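Local coordinates for N-acetylglucosamine 2-epimerase (Xylella fastidiosa, PDB 3GT5), which probably epimerises or isomerises a sugar substrate, though which sugar it acts on is not established, at residues Asp9-His14 with Arg337-Ala342; Arg208-Ala211 with Leu216-Glu219; Leu256-Asp261 with Ala323-Asp328. All coordinates share one frame; numbering follows the deposited sequence.

Contact 1: residues Asp9-His14 with Arg337-Ala342; sequences DFLRTH and RLWAYA
Trp339 reaches across from helix 329-346 to Phe10 and His14 of helix 8-22, and the three rings form a buried aromatic cluster between two helices of the alpha-helical toroid characteristic of this epimerase family. The segment axes run 14.5 Å apart at 38°, a wide spacing that suits the largest side chain, an indole, as the spanning group. From CB, which points toward the other helix, the Trp339 side chain leads to CG and the five-membered ring, and the six-membered ring makes the contacts. Its fusion atoms CD2 and CE2 lie under CE2 of Phe10, CE3 and CZ3 beneath CZ; CZ2 faces CE2 of Phe10 at 3.7 Å, and CH2 at the far corner meets CD2 of His14. Phe10 presents its edge to the indole face in a T-shaped pair, with the planes at 85° and the ring centres 5.0 Å apart. Its chi1 of 171° sends the ring toward helix 329-346, where CE2 stands over the rim of the indole face. In the second T-shaped pair Trp339 supplies the edge and His14 the face. His14 NE2 is hydrogen-bonded to Trp354 NE1. Leu11 adds a looser aliphatic touch, its CD2 standing 4.2 Å from CZ2 of Trp339.

Contact 2: residues Arg208-Ala211 with Leu216-Glu219; sequences RQAA and LVWE
The backbones of Ala210, near the end of helix 192-211, and Val217, in the returning loop, approach to 4.7 Å between their CA atoms. This is the turn at the C-terminal end of a helix of the alpha/alpha toroid, where the loop folds back on the helix it has just left. The CA of Ala210 lies 3.4 Å from Leu216 O, a CA-H...O contact with an angle of 146° at the hydrogen. Alanine suits so close an approach, because its single methyl fits beside the loop backbone: CB lies 3.8 Å from that same Leu216 O and touches CG2 of Val217 more loosely. A water joins the two segments next to this contact. It donates to Gln209 O at 2.8 Å and accepts from Trp218 N at 2.9 Å, with a weak additional bond to Leu216 O. On the helix, Arg208 grips Gln209 OE1 side-on: Arg208 NE, 2.9 Å from Gln209 OE1, lies in the carbonyl plane, while NH2 approaches tilted from it. Gln209 NE2 donates to Trp225 O. The loop leads into strand 220-221; Leu216 packs against helix 269-284, Val217 touches Gln172 of helix 172-189, and Val217 N is held by Gln250 OE1 of helix 247-263.

Contact 3: residues Leu256-Asp261 with Ala323-Asp328; sequences LLLILD and ATRSGD
Asp261 and Arg325 pair as a salt bridge between helices 247-263 and 309-326, and both carboxylate oxygens take part. OD2 of Asp261 accepts from NE of Arg325 at 2.6 Å, met on its syn side and 18° out of the carboxylate plane. The second bond, from NH2 of Arg325 to OD1 of Asp261, is weak at 3.0 Å because the N-H points poorly at the oxygen. The fork is therefore uneven; the carboxylate and guanidinium planes stand 47° apart, consistent with neither bond being straight and the NH2 bond being the weaker. Arginine suits this place because its long chain starts on an exposed helix face and still reaches the acid; a bend at chi2 (52°) turns the chain after CG. Nearer the helix backbones the contact is apolar. CD1 of Leu258 packs 3.5 Å from CB of Arg325 and nearly as close to CG, so the aliphatic root of the arginine covers the leucine.

Where helix 309-326 ends, further polar groups are paired. Ser326 OG accepts from Asp328 N at 2.9 Å, closing an ST turn, and is also hydrogen-bonded to Leu322 O, so one hydroxyl serves two backbone groups. Gly327 N still bonds to Ala323 O while its positive phi breaks the helix. Asp328 OD2 forms a salt bridge with Arg330. The whole is an interhelical salt bridge within the alpha/alpha toroid, with an ST turn and the Asp328 N-cap at the junction of helices 309-326 and 329-346.

The three contacts lie well apart on the helical fold, each centre 18 or 19 Å from the centre of the chain. They are described as joints of the fold, with no catalytic role claimed. Contacts 1 and 3 have centres about 20 Å apart, and helix 309-326 of contact 3 leads directly into helix 329-346 of contact 1. Contact 2 lies about 20 Å from contact 3 and 30 Å from contact 1, centre to centre. Contact 1 brings helix 8-22, near the N-terminus, against helix 329-346, with 322 residues between its segments; contacts 2 and 3 follow in series inside that loop. Helices 192-211 and 247-263 also pack together, through Leu257 and Leu260 on Ala202.

Contact 1: residues Asp9-His14 with Arg337-Ala342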
loop_
_atom_site.group_PDB
_atom_site.type_symbol
_atom_site.label_atom_id
_atom_site.label_comp_id
_atom_site.label_asym_id
_atom_site.label_seq_id
_atom_site.Cartn_x
_atom_site.Cartn_y
_atom_site.Cartn_z
ATOM N N ASP A 9 4.404 -22.916 -2.090
ATOM C CA ASP A 9 4.346 -23.276 -3.500
ATOM C C ASP A 9 3.341 -22.376 -4.231
ATOM O O ASP A 9 3.648 -21.792 -5.255
ATOM C CB ASP A 9 3.899 -24.755 -3.608
ATOM C CG ASP A 9 3.768 -25.249 -5.045
ATOM O OD1 ASP A 9 4.677 -24.972 -5.862
ATOM O OD2 ASP A 9 2.760 -25.953 -5.344
ATOM N N PHE A 10 2.140 -22.279 -3.686
ATOM C CA PHE A 10 1.116 -21.464 -4.279
ATOM C C PHE A 10 1.580 -19.997 -4.310
ATOM O O PHE A 10 1.513 -19.322 -5.358
ATOM C CB PHE A 10 -0.216 -21.566 -3.538
ATOM C CG PHE A 10 -1.189 -20.565 -4.025
ATOM C CD1 PHE A 10 -1.840 -20.778 -5.244
ATOM C CD2 PHE A 10 -1.382 -19.366 -3.343
ATOM C CE1 PHE A 10 -2.670 -19.836 -5.779
ATOM C CE2 PHE A 10 -2.207 -18.423 -3.880
ATOM C CZ PHE A 10 -2.843 -18.641 -5.100
ATOM N N LEU A 11 1.998 -19.496 -3.155
ATOM C CA LEU A 11 2.347 -18.062 -3.046
ATOM C C LEU A 11 3.503 -17.650 -3.956
ATOM O O LEU A 11 3.465 -16.601 -4.642
ATOM C CB LEU A 11 2.617 -17.670 -1.578
ATOM C CG LEU A 11 1.400 -17.899 -0.655
ATOM C CD1 LEU A 11 1.768 -17.998 0.829
ATOM C CD2 LEU A 11 0.361 -16.811 -0.873
ATOM N N ARG A 12 4.556 -18.477 -3.999
ATOM C CA ARG A 12 5.697 -18.190 -4.851
ATOM C C ARG A 12 5.342 -18.231 -6.334
ATOM O O ARG A 12 5.762 -17.370 -7.099
ATOM C CB ARG A 12 6.874 -19.153 -4.556
ATOM C CG ARG A 12 7.568 -18.836 -3.204
ATOM C CD ARG A 12 8.735 -19.840 -2.831
ATOM N NE ARG A 12 9.445 -20.298 -4.035
ATOM C CZ ARG A 12 10.637 -19.884 -4.496
ATOM N NH1 ARG A 12 11.390 -18.978 -3.859
ATOM N NH2 ARG A 12 11.098 -20.415 -5.639
ATOM N N THR A 13 4.527 -19.220 -6.706
ATOM C CA THR A 13 4.104 -19.365 -8.081
ATOM C C THR A 13 3.254 -18.168 -8.453
ATOM O O THR A 13 3.392 -17.649 -9.537
ATOM C CB THR A 13 3.337 -20.692 -8.335
ATOM O OG1 THR A 13 4.166 -21.794 -7.926
ATOM C CG2 THR A 13 2.982 -20.875 -9.836
ATOM N N HIS A 14 2.370 -17.749 -7.558
ATOM C CA HIS A 14 1.508 -16.615 -7.850
ATOM C C HIS A 14 2.298 -15.333 -8.045
ATOM O O HIS A 14 2.019 -14.564 -8.981
ATOM C CB HIS A 14 0.416 -16.440 -6.801
ATOM C CG HIS A 14 -0.500 -15.305 -7.110
ATOM N ND1 HIS A 14 -1.211 -15.233 -8.297
ATOM C CD2 HIS A 14 -0.728 -14.138 -6.461
ATOM C CE1 HIS A 14 -1.887 -14.091 -8.327
ATOM N NE2 HIS A 14 -1.623 -13.415 -7.214
ATOM N N ARG A 337 -11.425 -18.074 2.172
ATOM C CA ARG A 337 -12.541 -17.536 1.380
ATOM C C ARG A 337 -12.164 -16.301 0.566
ATOM O O ARG A 337 -12.680 -16.084 -0.551
ATOM C CB ARG A 337 -13.828 -17.351 2.227
ATOM C CG ARG A 337 -13.926 -16.179 3.156
ATOM C CD ARG A 337 -15.375 -16.116 3.803
ATOM N NE ARG A 337 -15.716 -17.307 4.607
ATOM C CZ ARG A 337 -15.443 -17.522 5.912
ATOM N NH1 ARG A 337 -14.819 -16.636 6.676
ATOM N NH2 ARG A 337 -15.821 -18.663 6.480
ATOM N N LEU A 338 -11.254 -15.490 1.114
ATOM C CA LEU A 338 -10.749 -14.330 0.390
ATOM C C LEU A 338 -9.991 -14.803 -0.842
ATOM O O LEU A 338 -10.179 -14.276 -1.932
ATOM C CB LEU A 338 -9.856 -13.451 1.304
ATOM C CG LEU A 338 -10.691 -12.588 2.269
ATOM C CD1 LEU A 338 -9.826 -12.114 3.438
ATOM C CD2 LEU A 338 -11.307 -11.392 1.591
ATOM N N TRP A 339 -9.113 -15.791 -0.662
ATOM C CA TRP A 339 -8.402 -16.320 -1.835
ATOM C C TRP A 339 -9.361 -16.993 -2.839
ATOM O O TRP A 339 -9.159 -16.849 -4.029
ATOM C CB TRP A 339 -7.298 -17.302 -1.430
ATOM C CG TRP A 339 -5.961 -16.713 -1.310
ATOM C CD1 TRP A 339 -5.155 -16.710 -0.209
ATOM C CD2 TRP A 339 -5.223 -16.079 -2.349
ATOM N NE1 TRP A 339 -3.966 -16.086 -0.501
ATOM C CE2 TRP A 339 -3.979 -15.695 -1.808
ATOM C CE3 TRP A 339 -5.478 -15.816 -3.699
ATOM C CZ2 TRP A 339 -3.012 -15.049 -2.572
ATOM C CZ3 TRP A 339 -4.538 -15.157 -4.442
ATOM C CH2 TRP A 339 -3.314 -14.783 -3.883
ATOM N N ALA A 340 -10.356 -17.736 -2.354
ATOM C CA ALA A 340 -11.299 -18.400 -3.258
ATOM C C ALA A 340 -12.005 -17.375 -4.119
ATOM O O ALA A 340 -12.144 -17.554 -5.323
ATOM C CB ALA A 340 -12.288 -19.238 -2.501
ATOM N N TYR A 341 -12.465 -16.277 -3.496
ATOM C CA TYR A 341 -13.027 -15.168 -4.275
ATOM C C TYR A 341 -12.045 -14.558 -5.301
ATOM O O TYR A 341 -12.336 -14.361 -6.490
ATOM C CB TYR A 341 -13.521 -14.071 -3.335
ATOM C CG TYR A 341 -13.988 -12.897 -4.114
ATOM C CD1 TYR A 341 -15.202 -12.934 -4.794
ATOM C CD2 TYR A 341 -13.209 -11.766 -4.250
ATOM C CE1 TYR A 341 -15.602 -11.883 -5.558
ATOM C CE2 TYR A 341 -13.599 -10.705 -5.034
ATOM C CZ TYR A 341 -14.807 -10.764 -5.693
ATOM O OH TYR A 341 -15.238 -9.718 -6.511
ATOM N N ALA A 342 -10.874 -14.218 -4.812
ATOM C CA ALA A 342 -9.862 -13.599 -5.659
ATOM C C ALA A 342 -9.454 -14.528 -6.796
ATOM O O ALA A 342 -9.346 -14.107 -7.923
ATOM C CB ALA A 342 -8.650 -13.215 -4.792
#

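Contact 2: residues Arg208-Ala211 with Leu216-Glu219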
loop_
_atom_site.group_PDB
_atom_site.type_symbol
_atom_site.label_atom_id
_atom_site.label_comp_id
_atom_site.label_asym_id
_atom_site.label_seq_id
_atom_site.Cartn_x
_atom_site.Cartn_y
_atom_site.Cartn_z
ATOM N N ARG A 208 -6.128 6.519 19.163
ATOM C CA ARG A 208 -6.716 7.847 19.356
ATOM C C ARG A 208 -7.723 8.248 18.286
ATOM O O ARG A 208 -8.843 8.656 18.617
ATOM C CB ARG A 208 -5.649 8.911 19.441
ATOM C CG ARG A 208 -6.173 10.184 20.051
ATOM C CD ARG A 208 -5.072 11.256 20.010
ATOM N NE ARG A 208 -4.657 11.616 18.640
ATOM C CZ ARG A 208 -3.545 12.298 18.335
ATOM N NH1 ARG A 208 -2.715 12.713 19.301
ATOM N NH2 ARG A 208 -3.242 12.564 17.067
ATOM N N GLN A 209 -7.313 8.180 17.035
ATOM C CA GLN A 209 -8.215 8.610 15.952
ATOM C C GLN A 209 -9.386 7.664 15.791
ATOM O O GLN A 209 -10.520 8.124 15.545
ATOM C CB GLN A 209 -7.500 8.836 14.605
ATOM C CG GLN A 209 -6.345 9.892 14.621
ATOM C CD GLN A 209 -6.778 11.224 15.179
ATOM O OE1 GLN A 209 -6.195 11.721 16.142
ATOM N NE2 GLN A 209 -7.789 11.827 14.563
ATOM N N ALA A 210 -9.143 6.367 15.911
ATOM C CA ALA A 210 -10.233 5.385 15.821
ATOM C C ALA A 210 -11.306 5.635 16.891
ATOM O O ALA A 210 -12.470 5.407 16.620
ATOM C CB ALA A 210 -9.699 3.933 15.915
ATOM N N ALA A 211 -10.909 6.098 18.086
ATOM C CA ALA A 211 -11.843 6.426 19.165
ATOM C C ALA A 211 -12.862 7.480 18.766
ATOM O O ALA A 211 -13.950 7.511 19.308
ATOM C CB ALA A 211 -11.095 6.852 20.411
ATOM N N LEU A 216 -13.350 2.425 14.405
ATOM C CA LEU A 216 -12.743 2.192 13.092
ATOM C C LEU A 216 -12.013 3.449 12.663
ATOM O O LEU A 216 -12.256 4.523 13.213
ATOM C CB LEU A 216 -13.784 1.806 12.045
ATOM C CG LEU A 216 -14.487 0.459 12.237
ATOM C CD1 LEU A 216 -15.447 0.264 11.052
ATOM C CD2 LEU A 216 -13.503 -0.704 12.314
ATOM N N VAL A 217 -11.099 3.321 11.705
ATOM C CA VAL A 217 -10.290 4.431 11.240
ATOM C C VAL A 217 -10.966 5.126 10.048
ATOM O O VAL A 217 -11.085 4.561 8.961
ATOM C CB VAL A 217 -8.857 3.975 10.851
ATOM C CG1 VAL A 217 -8.010 5.138 10.336
ATOM C CG2 VAL A 217 -8.170 3.233 12.036
ATOM N N TRP A 218 -11.416 6.346 10.271
ATOM C CA TRP A 218 -11.937 7.211 9.220
ATOM C C TRP A 218 -10.770 7.850 8.464
ATOM O O TRP A 218 -9.663 7.983 9.020
ATOM C CB TRP A 218 -12.829 8.284 9.877
ATOM C CG TRP A 218 -13.551 9.162 8.933
ATOM C CD1 TRP A 218 -13.245 10.460 8.636
ATOM C CD2 TRP A 218 -14.730 8.844 8.163
ATOM N NE1 TRP A 218 -14.136 10.960 7.720
ATOM C CE2 TRP A 218 -15.059 10.002 7.415
ATOM C CE3 TRP A 218 -15.540 7.693 8.032
ATOM C CZ2 TRP A 218 -16.145 10.047 6.527
ATOM C CZ3 TRP A 218 -16.638 7.737 7.165
ATOM C CH2 TRP A 218 -16.936 8.908 6.438
ATOM N N GLU A 219 -10.964 8.225 7.202
ATOM C CA GLU A 219 -9.869 8.688 6.363
ATOM C C GLU A 219 -9.474 10.135 6.569
ATOM O O GLU A 219 -8.288 10.471 6.490
ATOM C CB GLU A 219 -10.196 8.536 4.887
ATOM C CG GLU A 219 -10.428 7.118 4.418
ATOM C CD GLU A 219 -9.195 6.250 4.466
ATOM O OE1 GLU A 219 -8.082 6.715 4.116
ATOM O OE2 GLU A 219 -9.325 5.073 4.897
HETATM O O HOH W 1 -11.237 7.760 12.811
#

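Contact 3: residues Leu256-Asp261 with Ala323-Asp328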
loop_
_atom_site.group_PDB
_atom_site.type_symbol
_atom_site.label_atom_id
_atom_site.label_comp_id
_atom_site.label_asym_id
_atom_site.label_seq_id
_atom_site.Cartn_x
_atom_site.Cartn_y
_atom_site.Cartn_z
ATOM N N LEU A 256 -0.409 -4.248 9.628
ATOM C CA LEU A 256 0.701 -3.442 10.134
ATOM C C LEU A 256 0.891 -3.597 11.644
ATOM O O LEU A 256 2.040 -3.652 12.132
ATOM C CB LEU A 256 0.514 -1.969 9.773
ATOM C CG LEU A 256 0.547 -1.622 8.297
ATOM C CD1 LEU A 256 0.227 -0.120 8.200
ATOM C CD2 LEU A 256 1.906 -1.978 7.546
ATOM N N LEU A 257 -0.203 -3.680 12.406
ATOM C CA LEU A 257 -0.111 -3.897 13.861
ATOM C C LEU A 257 0.502 -5.268 14.174
ATOM O O LEU A 257 1.238 -5.421 15.177
ATOM C CB LEU A 257 -1.497 -3.820 14.508
ATOM C CG LEU A 257 -2.185 -2.476 14.436
ATOM C CD1 LEU A 257 -3.614 -2.545 15.054
ATOM C CD2 LEU A 257 -1.370 -1.381 15.144
ATOM N N LEU A 258 0.195 -6.276 13.358
ATOM C CA LEU A 258 0.775 -7.613 13.564
ATOM C C LEU A 258 2.265 -7.677 13.129
ATOM O O LEU A 258 3.034 -8.462 13.685
ATOM C CB LEU A 258 -0.037 -8.713 12.863
ATOM C CG LEU A 258 -1.177 -9.312 13.699
ATOM C CD1 LEU A 258 -0.700 -10.298 14.817
ATOM C CD2 LEU A 258 -2.032 -8.258 14.300
ATOM N N ILE A 259 2.663 -6.850 12.198
ATOM C CA ILE A 259 4.099 -6.723 11.857
ATOM C C ILE A 259 4.797 -5.994 13.025
ATOM O O ILE A 259 5.862 -6.408 13.455
ATOM C CB ILE A 259 4.315 -5.992 10.543
ATOM C CG1 ILE A 259 3.729 -6.814 9.379
ATOM C CG2 ILE A 259 5.841 -5.748 10.309
ATOM C CD1 ILE A 259 3.688 -6.098 8.051
ATOM N N LEU A 260 4.166 -4.966 13.578
ATOM C CA LEU A 260 4.744 -4.299 14.749
ATOM C C LEU A 260 4.918 -5.262 15.911
ATOM O O LEU A 260 5.926 -5.204 16.625
ATOM C CB LEU A 260 3.905 -3.116 15.180
ATOM C CG LEU A 260 4.114 -1.862 14.339
ATOM C CD1 LEU A 260 2.880 -0.952 14.435
ATOM C CD2 LEU A 260 5.387 -1.091 14.781
ATOM N N ASP A 261 3.946 -6.168 16.082
ATOM C CA ASP A 261 3.928 -7.124 17.204
ATOM C C ASP A 261 5.098 -8.125 17.131
ATOM O O ASP A 261 5.496 -8.748 18.146
ATOM C CB ASP A 261 2.586 -7.844 17.198
ATOM C CG ASP A 261 2.482 -8.954 18.227
ATOM O OD1 ASP A 261 2.282 -8.661 19.421
ATOM O OD2 ASP A 261 2.552 -10.151 17.822
ATOM N N ALA A 323 -4.301 -15.246 12.135
ATOM C CA ALA A 323 -4.377 -16.712 12.342
ATOM C C ALA A 323 -3.134 -17.264 13.028
ATOM O O ALA A 323 -3.251 -18.072 13.983
ATOM C CB ALA A 323 -4.645 -17.455 11.000
ATOM N N THR A 324 -1.950 -16.851 12.584
ATOM C CA THR A 324 -0.702 -17.404 13.091
ATOM C C THR A 324 -0.417 -16.931 14.511
ATOM O O THR A 324 -0.015 -17.714 15.366
ATOM C CB THR A 324 0.480 -17.045 12.176
ATOM O OG1 THR A 324 0.178 -17.475 10.844
ATOM C CG2 THR A 324 1.751 -17.773 12.664
ATOM N N ARG A 325 -0.690 -15.655 14.774
ATOM C CA ARG A 325 -0.501 -15.104 16.112
ATOM C C ARG A 325 -1.536 -15.595 17.133
ATOM O O ARG A 325 -1.188 -15.936 18.283
ATOM C CB ARG A 325 -0.546 -13.573 16.034
ATOM C CG ARG A 325 -0.264 -12.843 17.329
ATOM C CD ARG A 325 1.042 -13.296 17.990
ATOM N NE ARG A 325 1.560 -12.311 18.933
ATOM C CZ ARG A 325 1.123 -12.112 20.177
ATOM N NH1 ARG A 325 0.118 -12.832 20.687
ATOM N NH2 ARG A 325 1.705 -11.169 20.925
ATOM N N SER A 326 -2.797 -15.636 16.730
ATOM C CA SER A 326 -3.890 -15.908 17.648
ATOM C C SER A 326 -4.164 -17.397 17.823
ATOM O O SER A 326 -4.763 -17.784 18.823
ATOM C CB SER A 326 -5.170 -15.229 17.158
ATOM O OG SER A 326 -5.701 -15.920 16.034
ATOM N N GLY A 327 -3.779 -18.211 16.846
ATOM C CA GLY A 327 -4.213 -19.621 16.776
ATOM C C GLY A 327 -5.703 -19.815 16.488
ATOM O O GLY A 327 -6.208 -20.926 16.560
ATOM N N ASP A 328 -6.432 -18.753 16.176
ATOM C CA ASP A 328 -7.860 -18.864 15.924
ATOM C C ASP A 328 -8.065 -19.275 14.461
ATOM O O ASP A 328 -7.693 -18.554 13.542
ATOM C CB ASP A 328 -8.556 -17.539 16.237
ATOM C CG ASP A 328 -10.051 -17.664 16.339
ATOM O OD1 ASP A 328 -10.673 -18.423 15.563
ATOM O OD2 ASP A 328 -10.618 -16.980 17.209
#